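Local structure of post-proline cleaving enzyme (Rickettsia typhi, 4HVT) at residues 483-487 and 488-492; 546-549 and 550-554; 693-696 and 697-701. The protein probably acts as a serine-type oligopeptidase that cleaves peptide bonds on the carboxyl side of proline residues. One frame throughout, in Å; residues are numbered along the deposited sequence.

Interaction 1: 483-487 and 488-492; sequences EAYGG and FQVIN
Gly487 and Tyr485 meet the chain that turns back from Phe488, in the loop that leaves strand 480-483 of the central sheet and runs on to helix 498-505. Gly487 opens a type I' beta turn that ends at Val490, and its carbonyl O accepts the amide N-H of Val490 at 3.0 Å in a nearly straight bond (167° at the hydrogen). The two central residues, Phe488 and Gln489, both have the positive phi this turn requires.

The side chain of Tyr485 leans across the returning arm. With CG anti to the backbone N (chi1 -176°), the ring is brought across Val490, the two side chains crossing at about a right angle; Tyr485 CE2 sits 3.7 Å from Val490 CG2. Further out, Tyr485 OH comes within 3.6 Å of Phe488 CD2, these two side chains crossing at a slant. Away from the turn, two waters join the arms. One accepts from Tyr485 N at 3.0 Å and from Asn492 ND2 at 2.9 Å; the other accepts from Gly486 N and donates to Val490 O, and it lies in the plane of the Tyr485 ring, at its edge.

Outside the loop, the Phe488 ring meets Trp607 and Phe266, while Phe488 N is hydrogen-bonded to Glu610 OE2. The Tyr485 side chain touches Asn567 and the probable nucleophile elbow and Ser-His-Asp triad (Ser566, Asp649, His682) of an alpha/beta-hydrolase. The chemistry is thus mixed: one direct backbone bond shapes the turn, apolar contacts line one flank, and one water accepts from two donors that cannot bond each other, Tyr485 N and Asn492 ND2, while the other spans the gap from Gly486 N to Val490 O.

Interaction 2: 546-549 and 550-554; sequences SEEL and IKQNI
Leu549 and Ile554 close a Schellman motif at the C-terminal end of helix 536-551. Ile554 N donates to Leu549 O at 3.0 Å, and inside that bond Asn553 N reaches Ile550 O at 3.1 Å. Asn553, with positive phi, is the C-prime residue that turns the chain out of the helix. Before it, the ordinary helical pattern continues: Ile550 N is taken by Ser546 O, Lys551 N by Glu547 O at 2.8 Å, and Gln552 N by Glu548 O. Every carbonyl from Ser546 to Ile550 therefore has an amide donor, although the chain leaves helical phi/psi at Gln552.

Two polar side chains, Ser546 and Glu547, find partners beyond the segments. Ser546 OG bonds back to Phe542 O one turn earlier, and Glu547 OE2 forms a salt bridge with Arg579. Glu548 leans forward along the helix, its chain bent at chi2 (75°), which carries the carboxylate over toward Gln552; OE2 is 3.6 Å from Gln552 NE2, and the carboxylate and amide planes are 30° apart. Lys551 NZ is 6.4 Å from Glu548 OE1, so any attraction is probably weak and no salt bridge forms.

On the sheet side, Leu549 rests on Tyr464 and Val512 and Ile554 on Leu466 and Val510. Across the Schellman turn their branches meet obliquely, Leu549 CD2 lying 3.9 Å from Ile554 CD1.

Interaction 3: 693-696 and 697-701; sequences NYFI and NLYTF
Thr700 reaches back one turn to Ile696, its OG1 donating to Ile696 O at 2.6 Å. The same oxygen accepts Thr700 N at 3.0 Å from the opposite face of the carbonyl plane, so two donors of one residue grip it. A chi1 of -60°, with OG1 beside the backbone N, is what folds the hydroxyl back to the helix.

A turn earlier, the amide planes of Asn693 and Asn697 are turned 79° to each other. Both ND2 groups donate to Glu47 OE2, and a water donates to both OD1 atoms, at 2.9 Å each; carboxylate and water together fix which way each amide faces. On another flank Phe695 and Tyr699 run side by side, CD1 to CE2 4.1 Å, and Tyr694 CD1 sits over the centre of the Phe695 ring.

Farther out, Tyr694 OH is bonded to Glu589 and Thr644, Leu698 packs on Ala587 of strand 585-589, Tyr699 lies against helix 498-505, and Thr700 touches Tyr56 and Ile59 of helix 56-67. A C-terminal helix packed against the central sheet, as helix 688-706 is here, is typical of the alpha/beta-hydrolase fold.

All three contacts belong to the part of the chain built round the mixed eight-stranded sheet, but they do not touch one another. Interaction 3 is the most buried, on a helix enclosed by the sheet and neighbouring helices; interaction 2, partly buried, its centre about 30 Å from the centre of the chain, marks where a helix stops near the surface; interaction 1, partly buried, is an irregular loop beside the probable catalytic site. Interaction 1 continues strand 480-483 and bonds to 510-514, and interaction 2 packs on the same two strands. Helical bonds dominate 546-554 and 693-701, whereas between the two halves of 483-492 there is one direct backbone bond, helped by bridging waters.

Interaction 1: 483-487 and 488-492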
ATOM      1  N   GLU A 483     -13.696   0.211  -9.968  1.00 14.69           N
ATOM      2  CA  GLU A 483     -12.728   0.726  -8.981  1.00 14.71           C
ATOM      3  C   GLU A 483     -11.600   1.470  -9.676  1.00 13.22           C
ATOM      4  O   GLU A 483     -11.272   1.196 -10.850  1.00 12.62           O
ATOM      5  CB  GLU A 483     -12.169  -0.454  -8.196  1.00 16.44           C
ATOM      6  CG  GLU A 483     -13.250  -1.214  -7.428  1.00 19.70           C
ATOM      7  CD  GLU A 483     -12.669  -2.212  -6.436  1.00 22.15           C
ATOM      8  OE1 GLU A 483     -11.842  -1.815  -5.589  1.00 25.17           O
ATOM      9  OE2 GLU A 483     -13.051  -3.384  -6.500  1.00 25.61           O
ATOM     10  N   ALA A 484     -11.022   2.456  -8.952  1.00 12.56           N
ATOM     11  CA  ALA A 484      -9.822   3.125  -9.367  1.00 12.03           C
ATOM     12  C   ALA A 484      -9.254   3.812  -8.141  1.00 11.98           C
ATOM     13  O   ALA A 484      -9.866   3.792  -7.085  1.00 12.20           O
ATOM     14  CB  ALA A 484     -10.048   4.134 -10.475  1.00 12.39           C
ATOM     15  N   TYR A 485      -8.050   4.317  -8.289  1.00 11.65           N
ATOM     16  CA  TYR A 485      -7.301   4.981  -7.222  1.00 11.62           C
ATOM     17  C   TYR A 485      -6.915   6.349  -7.784  1.00 11.54           C
ATOM     18  O   TYR A 485      -7.519   7.368  -7.404  1.00 11.78           O
ATOM     19  CB  TYR A 485      -6.072   4.178  -6.765  1.00 11.31           C
ATOM     20  CG  TYR A 485      -5.336   4.815  -5.567  1.00 11.89           C
ATOM     21  CD1 TYR A 485      -5.903   4.821  -4.284  1.00 11.92           C
ATOM     22  CD2 TYR A 485      -4.117   5.408  -5.750  1.00 11.87           C
ATOM     23  CE1 TYR A 485      -5.258   5.386  -3.197  1.00 12.33           C
ATOM     24  CE2 TYR A 485      -3.439   5.959  -4.678  1.00 12.32           C
ATOM     25  CZ  TYR A 485      -4.005   5.925  -3.410  1.00 12.44           C
ATOM     26  OH  TYR A 485      -3.236   6.533  -2.418  1.00 14.50           O
ATOM     27  N   GLY A 486      -5.918   6.405  -8.685  1.00 11.13           N
ATOM     28  CA  GLY A 486      -5.596   7.649  -9.379  1.00 11.22           C
ATOM     29  C   GLY A 486      -4.893   8.736  -8.575  1.00 10.93           C
ATOM     30  O   GLY A 486      -5.331   9.899  -8.486  1.00 11.05           O
ATOM     31  N   GLY A 487      -3.768   8.379  -7.995  1.00 10.21           N
ATOM     32  CA  GLY A 487      -2.955   9.349  -7.250  1.00 10.10           C
ATOM     33  C   GLY A 487      -1.581   8.795  -6.964  1.00  9.67           C
ATOM     34  O   GLY A 487      -1.367   7.599  -7.007  1.00  9.89           O
ATOM     35  N   PHE A 488      -0.665   9.705  -6.634  1.00  9.56           N
ATOM     36  CA  PHE A 488       0.607   9.364  -5.993  1.00  9.44           C
ATOM     37  C   PHE A 488       1.491   8.497  -6.865  1.00  9.28           C
ATOM     38  O   PHE A 488       2.417   7.869  -6.343  1.00  9.07           O
ATOM     39  CB  PHE A 488       0.403   8.796  -4.575  1.00  9.30           C
ATOM     40  CG  PHE A 488      -0.299   9.766  -3.632  1.00  9.32           C
ATOM     41  CD1 PHE A 488       0.367  10.826  -3.086  1.00  9.52           C
ATOM     42  CD2 PHE A 488      -1.655   9.656  -3.359  1.00  9.79           C
ATOM     43  CE1 PHE A 488      -0.241  11.691  -2.232  1.00  9.41           C
ATOM     44  CE2 PHE A 488      -2.274  10.543  -2.538  1.00  9.91           C
ATOM     45  CZ  PHE A 488      -1.555  11.564  -1.951  1.00  9.84           C
ATOM     46  N   GLN A 489       1.252   8.496  -8.175  1.00  9.64           N
ATOM     47  CA  GLN A 489       2.045   7.659  -9.106  1.00  9.61           C
ATOM     48  C   GLN A 489       1.906   6.190  -8.756  1.00  9.29           C
ATOM     49  O   GLN A 489       2.745   5.324  -9.130  1.00  9.41           O
ATOM     50  CB  GLN A 489       3.527   8.115  -9.164  1.00  9.75           C
ATOM     51  CG  GLN A 489       4.173   7.795 -10.495  1.00 10.26           C
ATOM     52  CD  GLN A 489       5.620   8.212 -10.641  1.00 11.04           C
ATOM     53  OE1 GLN A 489       6.008   9.230 -10.089  1.00 12.39           O
ATOM     54  NE2 GLN A 489       6.432   7.423 -11.399  1.00 11.04           N
ATOM     55  N   VAL A 490       0.813   5.829  -8.099  1.00  9.46           N
ATOM     56  CA  VAL A 490       0.555   4.426  -7.777  1.00  9.48           C
ATOM     57  C   VAL A 490       0.111   3.636  -9.021  1.00  9.60           C
ATOM     58  O   VAL A 490      -0.824   4.023  -9.724  1.00  9.90           O
ATOM     59  CB  VAL A 490      -0.492   4.270  -6.695  1.00  9.98           C
ATOM     60  CG1 VAL A 490      -1.008   2.824  -6.655  1.00 10.22           C
ATOM     61  CG2 VAL A 490       0.040   4.825  -5.375  1.00 10.09           C
ATOM     62  N   ILE A 491       0.779   2.510  -9.283  1.00  9.67           N
ATOM     63  CA  ILE A 491       0.380   1.626 -10.393  1.00 10.32           C
ATOM     64  C   ILE A 491      -0.716   0.705  -9.897  1.00 11.09           C
ATOM     65  O   ILE A 491      -0.460  -0.091  -9.001  1.00 11.34           O
ATOM     66  CB  ILE A 491       1.570   0.757 -10.891  1.00 10.32           C
ATOM     67  CG1 ILE A 491       2.725   1.666 -11.378  1.00 10.56           C
ATOM     68  CG2 ILE A 491       1.101  -0.210 -11.962  1.00 10.85           C
ATOM     69  CD1 ILE A 491       4.038   0.939 -11.642  1.00 10.61           C
ATOM     70  N   ASN A 492      -1.930   0.827 -10.441  1.00 11.47           N
ATOM     71  CA  ASN A 492      -3.086   0.053  -9.973  1.00 12.72           C
ATOM     72  C   ASN A 492      -3.264  -1.208 -10.804  1.00 13.04           C
ATOM     73  O   ASN A 492      -4.070  -1.275 -11.712  1.00 13.22           O
ATOM     74  CB  ASN A 492      -4.357   0.923 -10.026  1.00 13.19           C
ATOM     75  CG  ASN A 492      -5.396   0.495  -9.016  1.00 13.12           C
ATOM     76  OD1 ASN A 492      -5.216  -0.486  -8.271  1.00 13.50           O
ATOM     77  ND2 ASN A 492      -6.499   1.223  -8.972  1.00 12.56           N
TER
HETATM   78  O   HOH W   1      -6.625   3.546 -10.755  1.00 11.74           O
HETATM   79  O   HOH W   2      -3.522   4.846  -9.207  1.00 11.17           O

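Interaction 2: 546-549 and 550-554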
ATOM      1  N   SER A 546     -16.588   5.058 -17.145  1.00 16.84           N
ATOM      2  CA  SER A 546     -17.970   4.822 -16.699  1.00 17.54           C
ATOM      3  C   SER A 546     -18.921   4.888 -17.922  1.00 18.85           C
ATOM      4  O   SER A 546     -19.740   3.999 -18.152  1.00 19.20           O
ATOM      5  CB  SER A 546     -18.366   5.842 -15.611  1.00 17.57           C
ATOM      6  OG  SER A 546     -17.580   5.708 -14.428  1.00 16.67           O
ATOM      7  N   GLU A 547     -18.775   5.933 -18.717  1.00 20.12           N
ATOM      8  CA  GLU A 547     -19.643   6.161 -19.885  1.00 22.03           C
ATOM      9  C   GLU A 547     -19.457   5.101 -20.925  1.00 22.46           C
ATOM     10  O   GLU A 547     -20.438   4.722 -21.605  1.00 22.92           O
ATOM     11  CB  GLU A 547     -19.330   7.523 -20.501  1.00 23.51           C
ATOM     12  CG  GLU A 547     -19.816   8.652 -19.621  1.00 24.77           C
ATOM     13  CD  GLU A 547     -19.441  10.017 -20.123  1.00 27.40           C
ATOM     14  OE1 GLU A 547     -18.337  10.203 -20.675  1.00 29.51           O
ATOM     15  OE2 GLU A 547     -20.254  10.943 -19.892  1.00 31.21           O
ATOM     16  N   GLU A 548     -18.232   4.618 -21.071  1.00 22.59           N
ATOM     17  CA  GLU A 548     -17.963   3.597 -22.044  1.00 23.50           C
ATOM     18  C   GLU A 548     -18.611   2.270 -21.639  1.00 22.13           C
ATOM     19  O   GLU A 548     -19.104   1.533 -22.504  1.00 21.84           O
ATOM     20  CB  GLU A 548     -16.459   3.470 -22.306  1.00 25.53           C
ATOM     21  CG  GLU A 548     -16.106   2.464 -23.366  1.00 28.75           C
ATOM     22  CD  GLU A 548     -16.406   2.943 -24.780  1.00 33.34           C
ATOM     23  OE1 GLU A 548     -17.123   3.972 -24.997  1.00 39.99           O
ATOM     24  OE2 GLU A 548     -15.926   2.281 -25.705  1.00 37.08           O
ATOM     25  N   LEU A 549     -18.631   1.966 -20.342  1.00 20.28           N
ATOM     26  CA  LEU A 549     -19.305   0.742 -19.873  1.00 20.01           C
ATOM     27  C   LEU A 549     -20.806   0.759 -20.191  1.00 20.88           C
ATOM     28  O   LEU A 549     -21.426  -0.271 -20.523  1.00 20.44           O
ATOM     29  CB  LEU A 549     -19.115   0.591 -18.354  1.00 19.61           C
ATOM     30  CG  LEU A 549     -17.686   0.402 -17.856  1.00 18.66           C
ATOM     31  CD1 LEU A 549     -17.693   0.465 -16.354  1.00 18.23           C
ATOM     32  CD2 LEU A 549     -17.154  -0.941 -18.346  1.00 18.55           C
ATOM     33  N   ILE A 550     -21.363   1.945 -20.063  1.00 21.19           N
ATOM     34  CA  ILE A 550     -22.777   2.153 -20.350  1.00 22.63           C
ATOM     35  C   ILE A 550     -22.987   2.110 -21.861  1.00 23.78           C
ATOM     36  O   ILE A 550     -23.958   1.519 -22.319  1.00 24.97           O
ATOM     37  CB  ILE A 550     -23.250   3.478 -19.692  1.00 22.80           C
ATOM     38  CG1 ILE A 550     -23.286   3.283 -18.170  1.00 22.32           C
ATOM     39  CG2 ILE A 550     -24.618   3.910 -20.227  1.00 24.06           C
ATOM     40  CD1 ILE A 550     -23.287   4.562 -17.344  1.00 22.55           C
ATOM     41  N   LYS A 551     -22.128   2.751 -22.649  1.00 24.73           N
ATOM     42  CA  LYS A 551     -22.341   2.800 -24.129  1.00 26.69           C
ATOM     43  C   LYS A 551     -22.311   1.387 -24.732  1.00 26.72           C
ATOM     44  O   LYS A 551     -23.087   1.050 -25.637  1.00 27.13           O
ATOM     45  CB  LYS A 551     -21.259   3.692 -24.773  1.00 28.16           C
ATOM     46  CG  LYS A 551     -21.415   4.024 -26.259  1.00 30.45           C
ATOM     47  CD  LYS A 551     -20.585   5.278 -26.608  1.00 32.39           C
ATOM     48  CE  LYS A 551     -20.674   5.664 -28.096  1.00 33.63           C
ATOM     49  NZ  LYS A 551     -22.044   5.980 -28.521  1.00 34.99           N
ATOM     50  N   GLN A 552     -21.416   0.566 -24.208  1.00 25.92           N
ATOM     51  CA  GLN A 552     -21.285  -0.798 -24.681  1.00 26.95           C
ATOM     52  C   GLN A 552     -22.275  -1.774 -24.105  1.00 26.88           C
ATOM     53  O   GLN A 552     -22.122  -2.956 -24.347  1.00 26.35           O
ATOM     54  CB  GLN A 552     -19.924  -1.317 -24.361  1.00 28.05           C
ATOM     55  CG  GLN A 552     -18.920  -0.512 -25.100  1.00 29.77           C
ATOM     56  CD  GLN A 552     -17.634  -1.224 -25.157  1.00 32.25           C
ATOM     57  OE1 GLN A 552     -17.209  -1.840 -24.183  1.00 33.18           O
ATOM     58  NE2 GLN A 552     -16.982  -1.152 -26.306  1.00 36.63           N
ATOM     59  N   ASN A 553     -23.270  -1.282 -23.367  1.00 26.64           N
ATOM     60  CA  ASN A 553     -24.274  -2.101 -22.725  1.00 27.34           C
ATOM     61  C   ASN A 553     -23.783  -3.236 -21.851  1.00 26.57           C
ATOM     62  O   ASN A 553     -24.412  -4.300 -21.736  1.00 26.76           O
ATOM     63  CB  ASN A 553     -25.288  -2.611 -23.763  1.00 29.36           C
ATOM     64  CG  ASN A 553     -26.281  -1.529 -24.122  1.00 31.84           C
ATOM     65  OD1 ASN A 553     -27.200  -1.220 -23.346  1.00 33.26           O
ATOM     66  ND2 ASN A 553     -26.081  -0.911 -25.278  1.00 33.14           N
ATOM     67  N   ILE A 554     -22.663  -2.967 -21.195  1.00 24.29           N
ATOM     68  CA  ILE A 554     -22.232  -3.790 -20.110  1.00 23.72           C
ATOM     69  C   ILE A 554     -23.142  -3.515 -18.929  1.00 22.84           C
ATOM     70  O   ILE A 554     -23.569  -4.439 -18.249  1.00 22.70           O
ATOM     71  CB  ILE A 554     -20.746  -3.535 -19.786  1.00 23.68           C
ATOM     72  CG1 ILE A 554     -19.909  -4.005 -20.982  1.00 24.51           C
ATOM     73  CG2 ILE A 554     -20.349  -4.247 -18.491  1.00 22.45           C
ATOM     74  CD1 ILE A 554     -18.518  -3.470 -21.002  1.00 24.54           C
TER

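Interaction 3: 693-696 and 697-701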
ATOM      1  N   ASN A 693     -15.809  -8.954   8.639  1.00 19.15           N
ATOM      2  CA  ASN A 693     -17.072  -8.250   8.873  1.00 20.00           C
ATOM      3  C   ASN A 693     -17.221  -7.017   7.975  1.00 19.12           C
ATOM      4  O   ASN A 693     -18.300  -6.733   7.473  1.00 18.72           O
ATOM      5  CB  ASN A 693     -17.185  -7.932  10.352  1.00 21.59           C
ATOM      6  CG  ASN A 693     -18.533  -7.326  10.713  1.00 23.65           C
ATOM      7  OD1 ASN A 693     -19.553  -7.993  10.738  1.00 26.59           O
ATOM      8  ND2 ASN A 693     -18.527  -6.047  10.960  1.00 25.35           N
ATOM      9  N   TYR A 694     -16.123  -6.266   7.788  1.00 18.20           N
ATOM     10  CA  TYR A 694     -16.106  -5.120   6.889  1.00 17.94           C
ATOM     11  C   TYR A 694     -16.526  -5.498   5.453  1.00 17.92           C
ATOM     12  O   TYR A 694     -17.407  -4.869   4.854  1.00 17.94           O
ATOM     13  CB  TYR A 694     -14.694  -4.537   6.906  1.00 17.75           C
ATOM     14  CG  TYR A 694     -14.511  -3.324   6.079  1.00 17.27           C
ATOM     15  CD1 TYR A 694     -14.229  -3.402   4.732  1.00 16.67           C
ATOM     16  CD2 TYR A 694     -14.648  -2.044   6.656  1.00 17.50           C
ATOM     17  CE1 TYR A 694     -14.066  -2.263   3.972  1.00 16.84           C
ATOM     18  CE2 TYR A 694     -14.413  -0.905   5.917  1.00 17.14           C
ATOM     19  CZ  TYR A 694     -14.186  -0.996   4.587  1.00 16.91           C
ATOM     20  OH  TYR A 694     -13.972   0.090   3.828  1.00 17.03           O
ATOM     21  N   PHE A 695     -15.943  -6.565   4.921  1.00 17.35           N
ATOM     22  CA  PHE A 695     -16.283  -7.002   3.566  1.00 17.86           C
ATOM     23  C   PHE A 695     -17.663  -7.652   3.409  1.00 18.21           C
ATOM     24  O   PHE A 695     -18.283  -7.529   2.370  1.00 18.35           O
ATOM     25  CB  PHE A 695     -15.182  -7.867   2.975  1.00 17.93           C
ATOM     26  CG  PHE A 695     -13.983  -7.052   2.600  1.00 19.20           C
ATOM     27  CD1 PHE A 695     -14.108  -6.042   1.622  1.00 20.04           C
ATOM     28  CD2 PHE A 695     -12.832  -7.141   3.326  1.00 19.04           C
ATOM     29  CE1 PHE A 695     -13.043  -5.244   1.271  1.00 20.26           C
ATOM     30  CE2 PHE A 695     -11.739  -6.368   2.969  1.00 18.98           C
ATOM     31  CZ  PHE A 695     -11.854  -5.401   1.965  1.00 20.18           C
ATOM     32  N   ILE A 696     -18.154  -8.276   4.455  1.00 18.61           N
ATOM     33  CA  ILE A 696     -19.550  -8.713   4.457  1.00 19.03           C
ATOM     34  C   ILE A 696     -20.492  -7.516   4.361  1.00 19.00           C
ATOM     35  O   ILE A 696     -21.486  -7.549   3.632  1.00 19.33           O
ATOM     36  CB  ILE A 696     -19.887  -9.557   5.717  1.00 20.06           C
ATOM     37  CG1 ILE A 696     -19.131 -10.895   5.716  1.00 20.11           C
ATOM     38  CG2 ILE A 696     -21.379  -9.779   5.858  1.00 21.06           C
ATOM     39  CD1 ILE A 696     -18.944 -11.405   7.137  1.00 20.64           C
ATOM     40  N   ASN A 697     -20.209  -6.479   5.138  1.00 18.55           N
ATOM     41  CA  ASN A 697     -21.032  -5.266   5.103  1.00 19.01           C
ATOM     42  C   ASN A 697     -20.963  -4.593   3.740  1.00 18.63           C
ATOM     43  O   ASN A 697     -22.018  -4.247   3.139  1.00 19.56           O
ATOM     44  CB  ASN A 697     -20.590  -4.330   6.177  1.00 18.61           C
ATOM     45  CG  ASN A 697     -21.044  -4.769   7.555  1.00 19.60           C
ATOM     46  OD1 ASN A 697     -22.066  -5.470   7.693  1.00 21.20           O
ATOM     47  ND2 ASN A 697     -20.308  -4.327   8.604  1.00 19.50           N
ATOM     48  N   LEU A 698     -19.745  -4.485   3.215  1.00 17.63           N
ATOM     49  CA  LEU A 698     -19.541  -3.826   1.937  1.00 17.81           C
ATOM     50  C   LEU A 698     -20.217  -4.553   0.767  1.00 18.05           C
ATOM     51  O   LEU A 698     -20.864  -3.918  -0.082  1.00 17.65           O
ATOM     52  CB  LEU A 698     -18.030  -3.643   1.684  1.00 17.65           C
ATOM     53  CG  LEU A 698     -17.730  -2.757   0.469  1.00 17.97           C
ATOM     54  CD1 LEU A 698     -16.620  -1.774   0.698  1.00 18.36           C
ATOM     55  CD2 LEU A 698     -17.463  -3.685  -0.696  1.00 17.99           C
ATOM     56  N   TYR A 699     -20.023  -5.863   0.722  1.00 17.51           N
ATOM     57  CA  TYR A 699     -20.583  -6.681  -0.380  1.00 18.38           C
ATOM     58  C   TYR A 699     -22.094  -6.880  -0.235  1.00 18.82           C
ATOM     59  O   TYR A 699     -22.767  -6.957  -1.241  1.00 18.73           O
ATOM     60  CB  TYR A 699     -19.793  -7.977  -0.634  1.00 18.90           C
ATOM     61  CG  TYR A 699     -18.582  -7.683  -1.453  1.00 19.51           C
ATOM     62  CD1 TYR A 699     -18.683  -7.454  -2.824  1.00 20.56           C
ATOM     63  CD2 TYR A 699     -17.348  -7.631  -0.877  1.00 18.91           C
ATOM     64  CE1 TYR A 699     -17.572  -7.154  -3.573  1.00 20.87           C
ATOM     65  CE2 TYR A 699     -16.237  -7.324  -1.616  1.00 19.80           C
ATOM     66  CZ  TYR A 699     -16.347  -7.090  -2.954  1.00 21.10           C
ATOM     67  OH  TYR A 699     -15.223  -6.788  -3.690  1.00 22.80           O
ATOM     68  N   THR A 700     -22.620  -6.836   0.986  1.00 18.80           N
ATOM     69  CA  THR A 700     -24.057  -6.884   1.174  1.00 19.91           C
ATOM     70  C   THR A 700     -24.626  -5.588   0.607  1.00 19.84           C
ATOM     71  O   THR A 700     -25.599  -5.632  -0.149  1.00 19.92           O
ATOM     72  CB  THR A 700     -24.439  -7.126   2.645  1.00 20.65           C
ATOM     73  OG1 THR A 700     -23.884  -8.379   3.082  1.00 20.53           O
ATOM     74  CG2 THR A 700     -25.972  -7.142   2.804  1.00 21.65           C
ATOM     75  N   PHE A 701     -23.974  -4.461   0.917  1.00 19.13           N
ATOM     76  CA  PHE A 701     -24.417  -3.146   0.437  1.00 19.02           C
ATOM     77  C   PHE A 701     -24.529  -3.152  -1.113  1.00 18.62           C
ATOM     78  O   PHE A 701     -25.516  -2.703  -1.681  1.00 18.93           O
ATOM     79  CB  PHE A 701     -23.478  -2.021   0.966  1.00 18.55           C
ATOM     80  CG  PHE A 701     -23.608  -0.726   0.235  1.00 18.35           C
ATOM     81  CD1 PHE A 701     -24.677   0.144   0.492  1.00 19.44           C
ATOM     82  CD2 PHE A 701     -22.692  -0.364  -0.710  1.00 17.95           C
ATOM     83  CE1 PHE A 701     -24.761   1.347  -0.186  1.00 19.10           C
ATOM     84  CE2 PHE A 701     -22.800   0.816  -1.409  1.00 18.06           C
ATOM     85  CZ  PHE A 701     -23.845   1.661  -1.153  1.00 18.63           C
TER
HETATM   86  O   HOH W   3     -22.205  -7.248   9.930  1.00 33.56           O